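Local coordinates for ribonucleoside-diphosphate reductase subunit beta (Bacillus halodurans C-125, PDB 2RCC), which probably serves as the iron-dependent small subunit of a class I ribonucleotide reductase, the enzyme that turns ribonucleotides into the deoxyribonucleotides needed for DNA synthesis, at residues Asp63-Thr69 and Gln204-Thr209; Ser125-Val129 and Met212-Ile216. All blocks are in the same frame, centred on the assembly; numbering follows the deposited sequence.

Interaction 1. Residues Asp63-Thr69 and Gln204-Thr209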
ATOM      1  N   ASP A  63      21.372 -20.064 -10.416  1.00 17.26           N
ATOM      2  CA  ASP A  63      21.970 -19.607  -9.178  1.00 18.23           C
ATOM      3  C   ASP A  63      22.180 -20.800  -8.225  1.00 17.25           C
ATOM      4  O   ASP A  63      23.245 -20.935  -7.648  1.00 17.47           O
ATOM      5  CB  ASP A  63      21.108 -18.520  -8.490  1.00 16.41           C
ATOM      6  CG  ASP A  63      21.272 -17.138  -9.097  1.00 19.75           C
ATOM      7  OD1 ASP A  63      21.408 -17.008 -10.325  1.00 15.87           O
ATOM      8  OD2 ASP A  63      21.225 -16.142  -8.331  1.00 15.58           O
ATOM      9  N   ALA A  64      21.161 -21.656  -8.077  1.00 19.02           N
ATOM     10  CA  ALA A  64      21.221 -22.850  -7.221  1.00 18.11           C
ATOM     11  C   ALA A  64      22.379 -23.768  -7.601  1.00 21.46           C
ATOM     12  O   ALA A  64      23.112 -24.232  -6.723  1.00 23.13           O
ATOM     13  CB  ALA A  64      19.867 -23.615  -7.261  1.00 17.88           C
ATOM     14  N   LYS A  65      22.566 -23.988  -8.905  1.00 21.29           N
ATOM     15  CA  LYS A  65      23.668 -24.800  -9.401  1.00 22.46           C
ATOM     16  C   LYS A  65      25.013 -24.098  -9.226  1.00 22.75           C
ATOM     17  O   LYS A  65      26.004 -24.762  -8.951  1.00 21.86           O
ATOM     18  CB  LYS A  65      23.471 -25.162 -10.879  1.00 22.92           C
ATOM     19  CG  LYS A  65      22.296 -26.084 -11.153  1.00 23.59           C
ATOM     20  N   GLN A  66      25.073 -22.770  -9.415  1.00 21.77           N
ATOM     21  CA  GLN A  66      26.344 -22.030  -9.246  1.00 20.40           C
ATOM     22  C   GLN A  66      26.794 -21.853  -7.809  1.00 20.92           C
ATOM     23  O   GLN A  66      28.000 -21.724  -7.576  1.00 20.27           O
ATOM     24  CB  GLN A  66      26.271 -20.616  -9.838  1.00 18.46           C
ATOM     25  CG  GLN A  66      26.424 -20.530 -11.338  1.00 20.87           C
ATOM     26  CD  GLN A  66      26.423 -19.111 -11.807  1.00 19.17           C
ATOM     27  OE1 GLN A  66      25.580 -18.319 -11.385  1.00 20.19           O
ATOM     28  NE2 GLN A  66      27.374 -18.762 -12.699  1.00 15.11           N
ATOM     29  N   PHE A  67      25.841 -21.819  -6.868  1.00 21.10           N
ATOM     30  CA  PHE A  67      26.140 -21.474  -5.470  1.00 21.49           C
ATOM     31  C   PHE A  67      27.290 -22.259  -4.824  1.00 21.32           C
ATOM     32  O   PHE A  67      28.168 -21.643  -4.216  1.00 24.17           O
ATOM     33  CB  PHE A  67      24.868 -21.478  -4.607  1.00 24.53           C
ATOM     34  CG  PHE A  67      25.066 -20.888  -3.238  1.00 24.14           C
ATOM     35  CD1 PHE A  67      25.390 -19.539  -3.092  1.00 26.16           C
ATOM     36  CD2 PHE A  67      24.957 -21.670  -2.098  1.00 29.29           C
ATOM     37  CE1 PHE A  67      25.588 -18.983  -1.835  1.00 27.72           C
ATOM     38  CE2 PHE A  67      25.154 -21.111  -0.841  1.00 28.12           C
ATOM     39  CZ  PHE A  67      25.454 -19.768  -0.714  1.00 23.94           C
ATOM     40  N   PRO A  68      27.305 -23.607  -4.964  1.00 23.53           N
ATOM     41  CA  PRO A  68      28.447 -24.405  -4.477  1.00 23.54           C
ATOM     42  C   PRO A  68      29.783 -24.126  -5.137  1.00 22.08           C
ATOM     43  O   PRO A  68      30.800 -24.496  -4.558  1.00 25.85           O
ATOM     44  CB  PRO A  68      28.064 -25.838  -4.856  1.00 22.49           C
ATOM     45  CG  PRO A  68      26.653 -25.832  -4.999  1.00 22.71           C
ATOM     46  CD  PRO A  68      26.257 -24.489  -5.507  1.00 21.36           C
ATOM     47  N   THR A  69      29.786 -23.540  -6.342  1.00 18.46           N
ATOM     48  CA  THR A  69      31.019 -23.218  -7.067  1.00 19.82           C
ATOM     49  C   THR A  69      31.730 -21.979  -6.503  1.00 18.78           C
ATOM     50  O   THR A  69      32.863 -21.742  -6.865  1.00 19.65           O
ATOM     51  CB  THR A  69      30.778 -23.023  -8.600  1.00 21.09           C
ATOM     52  OG1 THR A  69      30.176 -21.750  -8.845  1.00 21.87           O
ATOM     53  CG2 THR A  69      29.877 -24.145  -9.171  1.00 20.20           C
ATOM     54  N   GLN A 204      29.556 -12.975 -13.755  1.00 22.79           N
ATOM     55  CA  GLN A 204      28.641 -14.030 -14.184  1.00 24.20           C
ATOM     56  C   GLN A 204      28.217 -15.068 -13.129  1.00 23.39           C
ATOM     57  O   GLN A 204      27.823 -16.161 -13.490  1.00 23.95           O
ATOM     58  CB  GLN A 204      29.232 -14.734 -15.410  1.00 27.78           C
ATOM     59  CG  GLN A 204      29.724 -13.800 -16.530  1.00 41.52           C
ATOM     60  CD  GLN A 204      28.636 -13.436 -17.508  1.00 54.18           C
ATOM     61  OE1 GLN A 204      28.300 -14.237 -18.382  1.00 55.89           O
ATOM     62  NE2 GLN A 204      28.109 -12.212 -17.403  1.00 59.35           N
ATOM     63  N   LYS A 205      28.279 -14.725 -11.842  1.00 20.46           N
ATOM     64  CA  LYS A 205      27.852 -15.621 -10.769  1.00 21.84           C
ATOM     65  C   LYS A 205      26.615 -15.046 -10.058  1.00 20.59           C
ATOM     66  O   LYS A 205      26.539 -13.853  -9.820  1.00 19.02           O
ATOM     67  CB  LYS A 205      28.982 -15.821  -9.752  1.00 23.12           C
ATOM     68  CG  LYS A 205      30.248 -16.587 -10.274  1.00 24.59           C
ATOM     69  CD  LYS A 205      29.963 -18.094 -10.546  1.00 35.21           C
ATOM     70  CE  LYS A 205      31.236 -19.001 -10.661  1.00 38.88           C
ATOM     71  NZ  LYS A 205      30.966 -20.376 -11.293  1.00 33.67           N
HETATM   72  N   MSE A 206      25.631 -15.884  -9.759  1.00 18.33           N
HETATM   73  CA  MSE A 206      24.466 -15.463  -8.973  1.00 19.46           C
HETATM   74  C   MSE A 206      23.740 -14.261  -9.578  1.00 20.16           C
HETATM   75  O   MSE A 206      23.362 -13.311  -8.886  1.00 18.29           O
HETATM   76  CB  MSE A 206      24.861 -15.190  -7.504  1.00 19.72           C
HETATM   77  CG  MSE A 206      25.684 -16.327  -6.841  1.00 20.67           C
HETATM   78 SE   MSE A 206      24.907 -18.112  -7.079  0.75 13.57          SE
HETATM   79  CE  MSE A 206      23.493 -17.839  -5.780  1.00 14.10           C
ATOM     80  N   VAL A 207      23.522 -14.356 -10.882  1.00 17.91           N
ATOM     81  CA  VAL A 207      22.956 -13.274 -11.671  1.00 20.48           C
ATOM     82  C   VAL A 207      21.448 -13.058 -11.410  1.00 19.15           C
ATOM     83  O   VAL A 207      20.976 -11.909 -11.397  1.00 20.15           O
ATOM     84  CB  VAL A 207      23.224 -13.515 -13.179  1.00 20.98           C
ATOM     85  CG1 VAL A 207      22.528 -12.445 -14.030  1.00 21.27           C
ATOM     86  CG2 VAL A 207      24.741 -13.536 -13.464  1.00 20.60           C
ATOM     87  N   SER A 208      20.691 -14.139 -11.220  1.00 17.75           N
ATOM     88  CA  SER A 208      19.260 -14.009 -10.878  1.00 18.41           C
ATOM     89  C   SER A 208      19.048 -13.305  -9.539  1.00 17.45           C
ATOM     90  O   SER A 208      18.162 -12.465  -9.406  1.00 17.94           O
ATOM     91  CB  SER A 208      18.568 -15.354 -10.901  1.00 18.87           C
ATOM     92  OG  SER A 208      18.517 -15.815 -12.224  1.00 24.80           O
ATOM     93  N   THR A 209      19.881 -13.628  -8.553  1.00 18.26           N
ATOM     94  CA  THR A 209      19.851 -12.941  -7.256  1.00 18.12           C
ATOM     95  C   THR A 209      20.143 -11.451  -7.424  1.00 19.02           C
ATOM     96  O   THR A 209      19.428 -10.619  -6.916  1.00 16.62           O
ATOM     97  CB  THR A 209      20.878 -13.544  -6.288  1.00 18.80           C
ATOM     98  OG1 THR A 209      20.583 -14.927  -6.056  1.00 16.59           O
ATOM     99  CG2 THR A 209      20.914 -12.736  -4.964  1.00 12.56           C
TER
HETATM  100  O   HOH W   1      19.108 -18.771 -11.658  1.00 31.07           O
HETATM  101  O   HOH W   2      23.475 -17.112 -12.234  1.00 37.67           O
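Asp63 and Gln66 each turn CG to the side of the backbone N (chi1 -79° in both), which carries the carboxylate to Ser208 and Thr209 and, one helical turn on, the amide to Gln204 and Met206. The contact is a helix N-terminus held from outside: Met206, a selenomethionine, is the N-cap residue of helix 207-237, and the Asp63 carboxylate from helix 61-66 binds the N-H groups of Ser208 and Thr209 in the first turn. Asp63 OD1 takes Ser208 N at 3.1 Å on its syn side, while Asp63 OD2 accepts two donors, Thr209 N at 2.9 Å, also on the syn side but 30° out of the carboxylate plane, and Thr209 OG1 at 2.7 Å, nearly in line with the C-O bond. The helix dipole would probably stabilise the negative charge here. One water donates to both Asp63 OD1 and Gln66 OE1 and accepts from Val207 N, so the N-H that the carboxylate does not bind directly is reached through this water.

Gln66 is clamped at both amide atoms. Gln66 NE2 gives an almost straight bond (168°) to a lone pair of Gln204 O, 2.8 Å away, whereas OE1 receives Met206 N from above its carbonyl plane. These bonds fix which way round the amide sits, and both go to the backbone just past the end of helix 191-202, where Gln204 is the C-prime residue of a Schellman motif. The Met206 chain, bent at chi2 and chi3, folds back against helix 61-66, with SE near Asp63 O, and Met206 CE meets Phe67 CD1 at 3.7 Å; Phe78 of helix 72-87 touches both residues, meeting the Phe67 ring edge-to-face. At the outer end Lys205 NZ donates to Thr69 OG1 at 2.9 Å, and that hydroxyl in turn donates to Gln66 O on a lone pair.

Interaction 2. Residues Ser125-Val129 and Met212-Ile216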
ATOM      1  N   SER A 125      10.964 -11.576  -1.377  1.00 17.36           N
ATOM      2  CA  SER A 125      11.990 -11.856  -2.367  0.50 16.65           C
ATOM      3  C   SER A 125      13.287 -12.308  -1.688  1.00 16.08           C
ATOM      4  O   SER A 125      13.992 -13.165  -2.200  1.00 15.77           O
ATOM      5  CB  SER A 125      12.235 -10.620  -3.249  0.50 16.54           C
ATOM      6  OG  SER A 125      11.046 -10.198  -3.894  0.50 14.38           O
ATOM      7  N   TYR A 126      13.620 -11.722  -0.529  1.00 14.95           N
ATOM      8  CA  TYR A 126      14.818 -12.157   0.188  1.00 16.17           C
ATOM      9  C   TYR A 126      14.653 -13.619   0.669  1.00 17.44           C
ATOM     10  O   TYR A 126      15.562 -14.437   0.514  1.00 19.64           O
ATOM     11  CB  TYR A 126      15.164 -11.269   1.376  1.00 16.55           C
ATOM     12  CG  TYR A 126      15.526  -9.849   1.026  1.00 12.73           C
ATOM     13  CD1 TYR A 126      16.486  -9.558   0.081  1.00 16.34           C
ATOM     14  CD2 TYR A 126      14.903  -8.784   1.668  1.00 12.73           C
ATOM     15  CE1 TYR A 126      16.778  -8.220  -0.265  1.00 16.85           C
ATOM     16  CE2 TYR A 126      15.202  -7.475   1.360  1.00 14.79           C
ATOM     17  CZ  TYR A 126      16.146  -7.189   0.409  1.00 19.35           C
ATOM     18  OH  TYR A 126      16.432  -5.871   0.135  1.00 19.64           O
ATOM     19  N   SER A 127      13.504 -13.935   1.233  1.00 17.14           N
ATOM     20  CA  SER A 127      13.183 -15.314   1.616  1.00 19.26           C
ATOM     21  C   SER A 127      13.215 -16.264   0.459  1.00 18.05           C
ATOM     22  O   SER A 127      13.646 -17.382   0.603  1.00 19.53           O
ATOM     23  CB  SER A 127      11.795 -15.416   2.263  1.00 21.50           C
ATOM     24  OG  SER A 127      11.816 -14.697   3.477  1.00 33.96           O
ATOM     25  N   TYR A 128      12.670 -15.835  -0.663  1.00 18.49           N
ATOM     26  CA  TYR A 128      12.640 -16.624  -1.899  1.00 18.48           C
ATOM     27  C   TYR A 128      14.055 -17.025  -2.391  1.00 19.01           C
ATOM     28  O   TYR A 128      14.274 -18.166  -2.833  1.00 17.76           O
ATOM     29  CB  TYR A 128      11.881 -15.801  -2.946  1.00 19.77           C
ATOM     30  CG  TYR A 128      11.696 -16.385  -4.319  1.00 22.24           C
ATOM     31  CD1 TYR A 128      10.507 -17.050  -4.674  1.00 25.01           C
ATOM     32  CD2 TYR A 128      12.651 -16.182  -5.303  1.00 15.81           C
ATOM     33  CE1 TYR A 128      10.324 -17.552  -5.967  1.00 26.90           C
ATOM     34  CE2 TYR A 128      12.491 -16.691  -6.594  1.00 20.07           C
ATOM     35  CZ  TYR A 128      11.329 -17.363  -6.926  1.00 28.58           C
ATOM     36  OH  TYR A 128      11.160 -17.828  -8.227  1.00 23.23           O
ATOM     37  N   VAL A 129      14.993 -16.085  -2.333  1.00 16.24           N
ATOM     38  CA  VAL A 129      16.381 -16.349  -2.680  1.00 15.47           C
ATOM     39  C   VAL A 129      16.963 -17.367  -1.673  1.00 19.54           C
ATOM     40  O   VAL A 129      17.496 -18.403  -2.063  1.00 18.10           O
ATOM     41  CB  VAL A 129      17.235 -15.046  -2.707  1.00 17.83           C
ATOM     42  CG1 VAL A 129      18.745 -15.347  -2.815  1.00 12.65           C
ATOM     43  CG2 VAL A 129      16.799 -14.122  -3.839  1.00 16.24           C
HETATM   44  N   MSE A 212      17.223  -9.488  -8.861  1.00 18.05           N
HETATM   45  CA  MSE A 212      16.167  -9.169  -7.890  1.00 23.41           C
HETATM   46  C   MSE A 212      16.621  -8.047  -6.960  1.00 20.39           C
HETATM   47  O   MSE A 212      15.846  -7.141  -6.658  1.00 18.89           O
HETATM   48  CB  MSE A 212      15.757 -10.414  -7.105  1.00 22.25           C
HETATM   49  CG  MSE A 212      14.184 -10.580  -6.938  1.00 33.90           C
HETATM   50 SE   MSE A 212      13.967 -12.404  -6.694  0.75 34.81          SE
HETATM   51  CE  MSE A 212      14.845 -12.306  -4.977  1.00 43.60           C
ATOM     52  N   ILE A 213      17.881  -8.095  -6.540  1.00 18.61           N
ATOM     53  CA  ILE A 213      18.493  -7.006  -5.764  1.00 20.32           C
ATOM     54  C   ILE A 213      18.393  -5.672  -6.522  1.00 22.68           C
ATOM     55  O   ILE A 213      18.093  -4.636  -5.932  1.00 19.65           O
ATOM     56  CB  ILE A 213      19.993  -7.283  -5.435  1.00 21.14           C
ATOM     57  CG1 ILE A 213      20.146  -8.481  -4.490  1.00 23.45           C
ATOM     58  CG2 ILE A 213      20.662  -6.069  -4.794  1.00 21.62           C
ATOM     59  CD1 ILE A 213      19.588  -8.293  -3.083  1.00 21.09           C
ATOM     60  N   ASN A 214      18.649  -5.710  -7.822  1.00 22.64           N
ATOM     61  CA  ASN A 214      18.585  -4.534  -8.656  1.00 22.01           C
ATOM     62  C   ASN A 214      17.156  -4.014  -8.792  1.00 24.25           C
ATOM     63  O   ASN A 214      16.962  -2.810  -8.788  1.00 22.75           O
ATOM     64  CB  ASN A 214      19.197  -4.830 -10.010  1.00 23.26           C
ATOM     65  CG  ASN A 214      19.577  -3.575 -10.778  1.00 36.22           C
ATOM     66  OD1 ASN A 214      19.159  -3.402 -11.911  1.00 44.57           O
ATOM     67  ND2 ASN A 214      20.345  -2.681 -10.147  1.00 32.36           N
ATOM     68  N   TYR A 215      16.162  -4.910  -8.907  1.00 21.14           N
ATOM     69  CA  TYR A 215      14.751  -4.476  -8.879  1.00 19.54           C
ATOM     70  C   TYR A 215      14.411  -3.816  -7.547  1.00 19.96           C
ATOM     71  O   TYR A 215      13.753  -2.763  -7.545  1.00 19.35           O
ATOM     72  CB  TYR A 215      13.801  -5.601  -9.154  1.00 20.93           C
ATOM     73  CG  TYR A 215      13.890  -6.226 -10.550  1.00 23.73           C
ATOM     74  CD1 TYR A 215      14.539  -5.598 -11.617  1.00 33.00           C
ATOM     75  CD2 TYR A 215      13.240  -7.418 -10.805  1.00 26.41           C
ATOM     76  CE1 TYR A 215      14.566  -6.197 -12.886  1.00 28.96           C
ATOM     77  CE2 TYR A 215      13.251  -7.992 -12.050  1.00 26.98           C
ATOM     78  CZ  TYR A 215      13.914  -7.376 -13.082  1.00 30.06           C
ATOM     79  OH  TYR A 215      13.918  -7.958 -14.335  1.00 37.31           O
ATOM     80  N   ILE A 216      14.853  -4.424  -6.449  1.00 16.63           N
ATOM     81  CA  ILE A 216      14.668  -3.834  -5.115  1.00 17.36           C
ATOM     82  C   ILE A 216      15.324  -2.443  -5.023  1.00 20.76           C
ATOM     83  O   ILE A 216      14.690  -1.465  -4.593  1.00 20.02           O
ATOM     84  CB  ILE A 216      15.223  -4.727  -3.983  1.00 17.84           C
ATOM     85  CG1 ILE A 216      14.412  -6.025  -3.851  1.00 20.91           C
ATOM     86  CG2 ILE A 216      15.271  -3.939  -2.614  1.00 18.37           C
ATOM     87  CD1 ILE A 216      15.047  -7.167  -3.011  1.00 19.70           C
TER
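Two antiparallel helices of the ferritin-like bundle, 106-133 and 207-237, pack beside the probable radical tyrosine of the small subunit, Tyr126. The short segments run at 172° with their axes 11.4 Å apart, and side chains from both helices meet in the interval. Ile216 CD1 lies against the Tyr126 ring, 3.4 Å from CE1, and Ile216 CG2 is 3.6 Å from the phenol oxygen OH of Tyr126. Ile213 CD1 meets the same CE1 at the ring edge, near the ring plane. Tyr126 keeps CG beside its backbone N (chi1 -64°), which brings the CE1 side of the ring to both isoleucines, and Phe194 and Ile82 add further packing to it. A step along, Met212, a selenomethionine extended as far as SE (chi2 155°), places SE 5.2 Å from the Tyr128 ring centroid in an oblique Met-aromatic contact. An alanine in place of Tyr126 would probably leave the methyl ends of Ile213 and Ile216 without their aromatic partner and remove the phenol on which radical chemistry is expected to depend. Ile216 also lies close to His122 and Glu220, probable iron ligands, and such a buried hydrocarbon lining is consistent with shielding a tyrosyl radical.

Overall arrangement
Interactions 1 and 2 both use helix 207-237, the first at its N-terminal turn and the second a little further along, and their centres are 14 Å apart. Along the chain the segments alternate: 63-69, 125-129, 204-209, 212-216. Interaction 1 ties helix 61-66 to the start of a helix that interaction 2 packs against helix 106-133. They meet where Thr209 OG1 approaches Val129 CG1 at 3.7 Å. The centre of the partly buried, largely polar contact is about 26 Å from the centre of the chain, that of the buried apolar one about 14 Å, so the same helix passes from an anchored end into the neighbourhood of the probable radical and iron sites.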